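Beta-galactoside alpha-2,6-sialyltransferase (Photobacterium sp., PDB 2Z4T) probably transfers sialic acid from CMP-sialic acid to the galactose of acceptor sugars such as lactose, in alpha-2,6 linkage, using a GT-B fold. Local coordinates at residues H291-D296 with L451-P456; Y297-L300 with L304-L307. One frame throughout, in Å; residues are numbered along the deposited sequence.

Contact 1: residues H291-D296 with L451-P456. With C5P (cytidine-5'-monophosphate), chain C; PO4 (phosphate ion), chain I.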
loop_
_atom_site.group_PDB
_atom_site.type_symbol
_atom_site.label_atom_id
_atom_site.label_comp_id
_atom_site.label_asym_id
_atom_site.label_seq_id
_atom_site.Cartn_x
_atom_site.Cartn_y
_atom_site.Cartn_z
ATOM N N HIS A 291 2.852 -4.216 -9.869
ATOM C CA HIS A 291 3.805 -3.172 -9.519
ATOM C C HIS A 291 5.051 -3.794 -8.902
ATOM O O HIS A 291 5.081 -4.085 -7.715
ATOM C CB HIS A 291 3.147 -2.164 -8.585
ATOM C CG HIS A 291 1.883 -1.590 -9.135
ATOM N ND1 HIS A 291 0.658 -2.207 -8.983
ATOM C CD2 HIS A 291 1.656 -0.477 -9.868
ATOM C CE1 HIS A 291 -0.271 -1.485 -9.580
ATOM N NE2 HIS A 291 0.309 -0.434 -10.132
ATOM N N PHE A 292 6.067 -4.025 -9.725
ATOM C CA PHE A 292 7.247 -4.738 -9.284
ATOM C C PHE A 292 8.171 -3.822 -8.501
ATOM O O PHE A 292 8.493 -2.717 -8.954
ATOM C CB PHE A 292 7.997 -5.320 -10.491
ATOM C CG PHE A 292 7.602 -6.749 -10.860
ATOM C CD1 PHE A 292 6.276 -7.111 -11.025
ATOM C CD2 PHE A 292 8.583 -7.715 -11.080
ATOM C CE1 PHE A 292 5.912 -8.414 -11.388
ATOM C CE2 PHE A 292 8.235 -9.041 -11.436
ATOM C CZ PHE A 292 6.896 -9.385 -11.596
ATOM N N LEU A 293 8.621 -4.279 -7.336
ATOM C CA LEU A 293 9.671 -3.569 -6.610
ATOM C C LEU A 293 10.852 -3.241 -7.533
ATOM O O LEU A 293 11.412 -2.138 -7.479
ATOM C CB LEU A 293 10.151 -4.397 -5.414
ATOM C CG LEU A 293 11.187 -3.799 -4.464
ATOM C CD1 LEU A 293 10.734 -2.457 -3.912
ATOM C CD2 LEU A 293 11.495 -4.778 -3.340
ATOM N N ARG A 294 11.238 -4.198 -8.366
ATOM C CA ARG A 294 12.270 -3.960 -9.357
ATOM C C ARG A 294 11.877 -4.652 -10.651
ATOM O O ARG A 294 12.227 -5.815 -10.889
ATOM C CB ARG A 294 13.634 -4.445 -8.858
ATOM C CG ARG A 294 14.322 -3.519 -7.827
ATOM C CD ARG A 294 14.812 -2.206 -8.448
ATOM N NE ARG A 294 15.922 -2.443 -9.381
ATOM C CZ ARG A 294 17.213 -2.393 -9.052
ATOM N NH1 ARG A 294 17.576 -2.100 -7.802
ATOM N NH2 ARG A 294 18.150 -2.640 -9.964
ATOM N N LYS A 295 11.130 -3.928 -11.477
ATOM C CA LYS A 295 10.699 -4.414 -12.778
ATOM C C LYS A 295 11.846 -4.922 -13.644
ATOM O O LYS A 295 11.673 -5.885 -14.402
ATOM C CB LYS A 295 9.937 -3.316 -13.513
ATOM C CG LYS A 295 9.478 -3.691 -14.902
ATOM C CD LYS A 295 8.620 -2.584 -15.480
ATOM C CE LYS A 295 8.690 -2.563 -16.997
ATOM N NZ LYS A 295 7.523 -1.835 -17.557
ATOM N N ASP A 296 13.010 -4.289 -13.531
ATOM C CA ASP A 296 14.137 -4.604 -14.398
ATOM C C ASP A 296 14.678 -6.009 -14.162
ATOM O O ASP A 296 15.422 -6.536 -14.983
ATOM C CB ASP A 296 15.251 -3.538 -14.319
ATOM C CG ASP A 296 15.730 -3.259 -12.888
ATOM O OD1 ASP A 296 14.964 -3.484 -11.920
ATOM O OD2 ASP A 296 16.880 -2.781 -12.737
ATOM N N LEU A 451 14.415 -2.867 1.398
ATOM C CA LEU A 451 14.587 -1.424 1.386
ATOM C C LEU A 451 15.780 -1.032 0.488
ATOM O O LEU A 451 15.742 0.005 -0.183
ATOM C CB LEU A 451 14.668 -0.860 2.819
ATOM C CG LEU A 451 15.950 -1.095 3.635
ATOM C CD1 LEU A 451 17.013 -0.031 3.303
ATOM C CD2 LEU A 451 15.670 -1.157 5.151
ATOM N N TYR A 452 16.799 -1.890 0.439
ATOM C CA TYR A 452 17.956 -1.686 -0.442
ATOM C C TYR A 452 17.683 -1.916 -1.927
ATOM O O TYR A 452 18.557 -1.612 -2.762
ATOM C CB TYR A 452 19.179 -2.505 0.019
ATOM C CG TYR A 452 19.672 -2.022 1.365
ATOM C CD1 TYR A 452 20.333 -0.787 1.491
ATOM C CD2 TYR A 452 19.430 -2.760 2.524
ATOM C CE1 TYR A 452 20.768 -0.335 2.724
ATOM C CE2 TYR A 452 19.864 -2.307 3.762
ATOM C CZ TYR A 452 20.524 -1.094 3.863
ATOM O OH TYR A 452 20.944 -0.639 5.109
ATOM N N PHE A 453 16.505 -2.450 -2.261
ATOM C CA PHE A 453 16.123 -2.559 -3.656
ATOM C C PHE A 453 15.801 -1.164 -4.215
ATOM O O PHE A 453 15.804 -0.969 -5.448
ATOM C CB PHE A 453 14.918 -3.500 -3.854
ATOM C CG PHE A 453 15.236 -4.991 -3.688
ATOM C CD1 PHE A 453 14.723 -5.923 -4.592
ATOM C CD2 PHE A 453 16.012 -5.458 -2.619
ATOM C CE1 PHE A 453 14.981 -7.295 -4.460
ATOM C CE2 PHE A 453 16.293 -6.819 -2.468
ATOM C CZ PHE A 453 15.769 -7.748 -3.405
ATOM N N THR A 454 15.552 -0.202 -3.320
ATOM C CA THR A 454 15.011 1.108 -3.702
ATOM C C THR A 454 15.899 2.310 -3.335
ATOM O O THR A 454 16.044 3.230 -4.133
ATOM C CB THR A 454 13.624 1.305 -3.077
ATOM O OG1 THR A 454 12.764 0.233 -3.491
ATOM C CG2 THR A 454 13.012 2.634 -3.472
ATOM N N ILE A 455 16.463 2.302 -2.131
ATOM C CA ILE A 455 17.313 3.389 -1.622
ATOM C C ILE A 455 18.496 3.628 -2.562
ATOM O O ILE A 455 19.166 2.674 -2.956
ATOM C CB ILE A 455 17.826 3.074 -0.161
ATOM C CG1 ILE A 455 16.652 3.011 0.835
ATOM C CG2 ILE A 455 18.831 4.078 0.338
ATOM C CD1 ILE A 455 15.504 4.054 0.641
ATOM N N PRO A 456 18.752 4.908 -2.920
ATOM C CA PRO A 456 19.875 5.294 -3.785
ATOM C C PRO A 456 21.230 4.776 -3.298
ATOM O O PRO A 456 21.561 4.882 -2.114
ATOM C CB PRO A 456 19.843 6.826 -3.736
ATOM C CG PRO A 456 18.441 7.152 -3.469
ATOM C CD PRO A 456 17.963 6.088 -2.523
HETATM O O3P C5P C . 13.577 -6.352 5.296
HETATM P P C5P C . 12.462 -6.657 4.367
HETATM O O1P C5P C . 11.472 -7.544 5.107
HETATM O O2P C5P C . 12.942 -7.081 2.994
HETATM O "O5'" C5P C . 11.763 -5.267 4.084
HETATM C "C5'" C5P C . 10.479 -5.167 3.509
HETATM C "C4'" C5P C . 10.025 -3.738 3.799
HETATM O "O4'" C5P C . 9.953 -3.528 5.216
HETATM C "C3'" C5P C . 11.006 -2.679 3.328
HETATM O "O3'" C5P C . 10.771 -2.258 1.989
HETATM C "C2'" C5P C . 10.688 -1.539 4.254
HETATM O "O2'" C5P C . 9.437 -0.942 3.904
HETATM C "C1'" C5P C . 10.392 -2.207 5.558
HETATM N N1 C5P C . 11.583 -2.210 6.404
HETATM C C2 C5P C . 11.910 -1.039 7.140
HETATM N N3 C5P C . 12.997 -1.015 7.952
HETATM C C4 C5P C . 13.799 -2.109 8.068
HETATM C C5 C5P C . 13.501 -3.285 7.348
HETATM C C6 C5P C . 12.368 -3.313 6.518
HETATM O O2 C5P C . 11.219 -0.014 7.050
HETATM N N4 C5P C . 14.870 -2.050 8.898
HETATM P P PO4 I . 6.194 1.578 -15.642
HETATM O O1 PO4 I . 6.629 0.164 -15.955
HETATM O O2 PO4 I . 5.067 1.955 -16.591
HETATM O O3 PO4 I . 5.691 1.638 -14.223
HETATM O O4 PO4 I . 7.407 2.475 -15.818
HETATM O O HOH W 1 11.637 0.304 -6.014
#

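Contact 2: residues Y297-L300 with L304-L307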
loop_
_atom_site.group_PDB
_atom_site.type_symbol
_atom_site.label_atom_id
_atom_site.label_comp_id
_atom_site.label_asym_id
_atom_site.label_seq_id
_atom_site.Cartn_x
_atom_site.Cartn_y
_atom_site.Cartn_z
ATOM N N TYR A 297 14.290 -6.626 -13.056
ATOM C CA TYR A 297 14.689 -8.000 -12.810
ATOM C C TYR A 297 14.199 -8.949 -13.914
ATOM O O TYR A 297 14.917 -9.887 -14.291
ATOM C CB TYR A 297 14.215 -8.489 -11.442
ATOM C CG TYR A 297 14.857 -9.791 -11.065
ATOM C CD1 TYR A 297 16.228 -9.849 -10.808
ATOM C CD2 TYR A 297 14.113 -10.974 -10.985
ATOM C CE1 TYR A 297 16.843 -11.034 -10.451
ATOM C CE2 TYR A 297 14.723 -12.183 -10.619
ATOM C CZ TYR A 297 16.090 -12.202 -10.360
ATOM O OH TYR A 297 16.742 -13.374 -10.033
ATOM N N LEU A 298 12.995 -8.713 -14.443
ATOM C CA LEU A 298 12.504 -9.583 -15.524
ATOM C C LEU A 298 13.253 -9.414 -16.866
ATOM O O LEU A 298 13.021 -10.177 -17.803
ATOM C CB LEU A 298 10.994 -9.459 -15.715
ATOM C CG LEU A 298 10.115 -9.847 -14.530
ATOM C CD1 LEU A 298 8.647 -10.008 -14.985
ATOM C CD2 LEU A 298 10.633 -11.103 -13.826
ATOM N N THR A 299 14.168 -8.446 -16.937
ATOM C CA THR A 299 14.950 -8.163 -18.141
ATOM C C THR A 299 16.407 -8.517 -17.897
ATOM O O THR A 299 17.052 -9.159 -18.736
ATOM C CB THR A 299 14.828 -6.672 -18.540
ATOM O OG1 THR A 299 13.502 -6.417 -19.015
ATOM C CG2 THR A 299 15.864 -6.277 -19.635
ATOM N N LEU A 300 16.922 -8.085 -16.744
ATOM C CA LEU A 300 18.260 -8.467 -16.274
ATOM C C LEU A 300 18.510 -9.987 -16.303
ATOM O O LEU A 300 19.628 -10.409 -16.624
ATOM C CB LEU A 300 18.484 -7.925 -14.866
ATOM C CG LEU A 300 18.708 -6.402 -14.770
ATOM C CD1 LEU A 300 18.584 -5.908 -13.340
ATOM C CD2 LEU A 300 20.074 -5.993 -15.369
ATOM N N LEU A 304 13.971 -15.073 -17.571
ATOM C CA LEU A 304 12.651 -14.552 -17.195
ATOM C C LEU A 304 11.977 -13.656 -18.255
ATOM O O LEU A 304 10.856 -13.155 -18.038
ATOM C CB LEU A 304 12.718 -13.865 -15.825
ATOM C CG LEU A 304 13.180 -14.791 -14.696
ATOM C CD1 LEU A 304 13.494 -14.003 -13.418
ATOM C CD2 LEU A 304 12.187 -15.950 -14.440
ATOM N N HIS A 305 12.634 -13.468 -19.398
ATOM C CA HIS A 305 12.016 -12.740 -20.522
ATOM C C HIS A 305 10.652 -13.328 -20.901
ATOM O O HIS A 305 9.711 -12.570 -21.176
ATOM C CB HIS A 305 12.945 -12.666 -21.749
ATOM C CG HIS A 305 14.158 -11.804 -21.553
ATOM N ND1 HIS A 305 15.011 -11.481 -22.585
ATOM C CD2 HIS A 305 14.659 -11.192 -20.453
ATOM C CE1 HIS A 305 15.991 -10.717 -22.129
ATOM N NE2 HIS A 305 15.799 -10.524 -20.838
ATOM N N GLU A 306 10.537 -14.661 -20.883
ATOM C CA GLU A 306 9.232 -15.329 -21.110
ATOM C C GLU A 306 8.158 -14.805 -20.148
ATOM O O GLU A 306 7.037 -14.491 -20.572
ATOM C CB GLU A 306 9.334 -16.856 -20.978
ATOM C CG GLU A 306 9.345 -17.637 -22.270
ATOM C CD GLU A 306 9.729 -19.113 -22.055
ATOM O OE1 GLU A 306 8.832 -19.992 -22.155
ATOM O OE2 GLU A 306 10.929 -19.393 -21.770
ATOM N N LEU A 307 8.501 -14.702 -18.861
ATOM C CA LEU A 307 7.543 -14.209 -17.864
ATOM C C LEU A 307 7.222 -12.742 -18.107
ATOM O O LEU A 307 6.052 -12.335 -18.062
ATOM C CB LEU A 307 8.041 -14.428 -16.428
ATOM C CG LEU A 307 7.077 -13.905 -15.363
ATOM C CD1 LEU A 307 5.781 -14.676 -15.393
ATOM C CD2 LEU A 307 7.698 -13.974 -14.003
#

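Contact 1: residues H291-D296 with L451-P456
Arg294 meets Phe453 through its guanidinium, whose NH1 gives a hydrogen bond of 3.2 Å to Phe453 O. The bond is nearly straight at nitrogen (161°), although the donor is tilted 25° from the carbonyl plane. The side chain bends twice, at chi2 and chi3, a fold that lays CG and CD beside Phe453 before the guanidinium reaches the Phe453 carbonyl. Asp296 fixes that head group side-on: Arg294 NE is 2.9 Å from Asp296 OD1 and Arg294 NH2 is 3.1 Å from Asp296 OD2, each oxygen using its syn lone pair. Asp296 and the carbonyl of Phe453 thus both lie at the guanidinium edge, and Leu489 O takes a further bond from NH2.

In this GT-B enzyme the contact spans the two Rossmann-like domains, joining the loop after strand 288-292 to the loop between strands 443-447 and 460-465. The second loop also lines the nucleotide pocket: Leu451 CD2 lies 3.6 Å from C4 of the CMP cytosine.

Leu293, with CG anti to its own nitrogen (chi1 -176°), sends its two methyls to different neighbours. Leu293 CD2 meets the Phe453 ring obliquely, 3.6 Å from Phe453 CD1, while Leu293 CD1 lies 3.4 Å from Thr454 OG1. A water donates to both Leu293 O (2.9 Å) and Thr454 OG1 (2.8 Å), adding a polar bridge beside the apolar contact.

Contact 2: residues Y297-L300 with L304-L307
His305 closes this short turn by giving its NE2 hydrogen to Thr299 O, 2.8 Å away. The bond lies in the imidazole plane and meets the carbonyl in its own plane on a lone pair, with a C=O...N angle of 122° and an N-H...O angle of 161°. Such geometry should favour a proton on NE2. The same ring edge brings His305 CD2 to 3.3 Å from Leu298 O, so two successive carbonyls of helix 297-300 face the imidazole rim.

Apolar side chains fill the other part of the interface. Leu304 CD1 approaches the Tyr297 ring obliquely, 3.6 Å from Tyr297 CE2, while Leu304 CB meets Leu298 CD2 at 4.0 Å. The Leu298 and Leu304 side chains cross at about a right angle. Farther along, Leu307 has CG anti to its backbone nitrogen (chi1 179°) and brings CD2 to 4.1 Å from Leu298 CD2.

Two short consecutive helices, 297-300 and 305-311, are joined here by a tight four-residue connection. Its residues include Glu301 and Ser303, which hold a magnesium ion close to Leu304.

In the next shell, Leu240 of helix 234-243 touches Tyr297, Leu298 and Leu307, backing the leucine cluster. Leu253 adds a contact from helix 249-265 to Leu307. At the exposed edge, Thr299 OG1 is hydrogen-bonded to Arg308 NE, a second tie between the two helices.

How the contacts relate
Followed from the N terminus, the chain leaves strand 288-292, passes residues 293-296 and enters helix 297-300 directly. Contact 2 then closes a very short loop, with three residues separating its segments before helix 305-311. Contact 1 closes a far longer one: 154 residues intervene before the chain returns at 451-456, after strand 443-447. The short closure therefore nests within the long one, and the two do not cross. One is local, shaping a helical corner of the first Rossmann-like domain of the GT-B fold; the other ties that domain to its nucleotide-binding partner. Their centres lie about 15 Å apart, yet they meet directly where Phe292 CE2 packs 3.7 Å from Leu298 CD1.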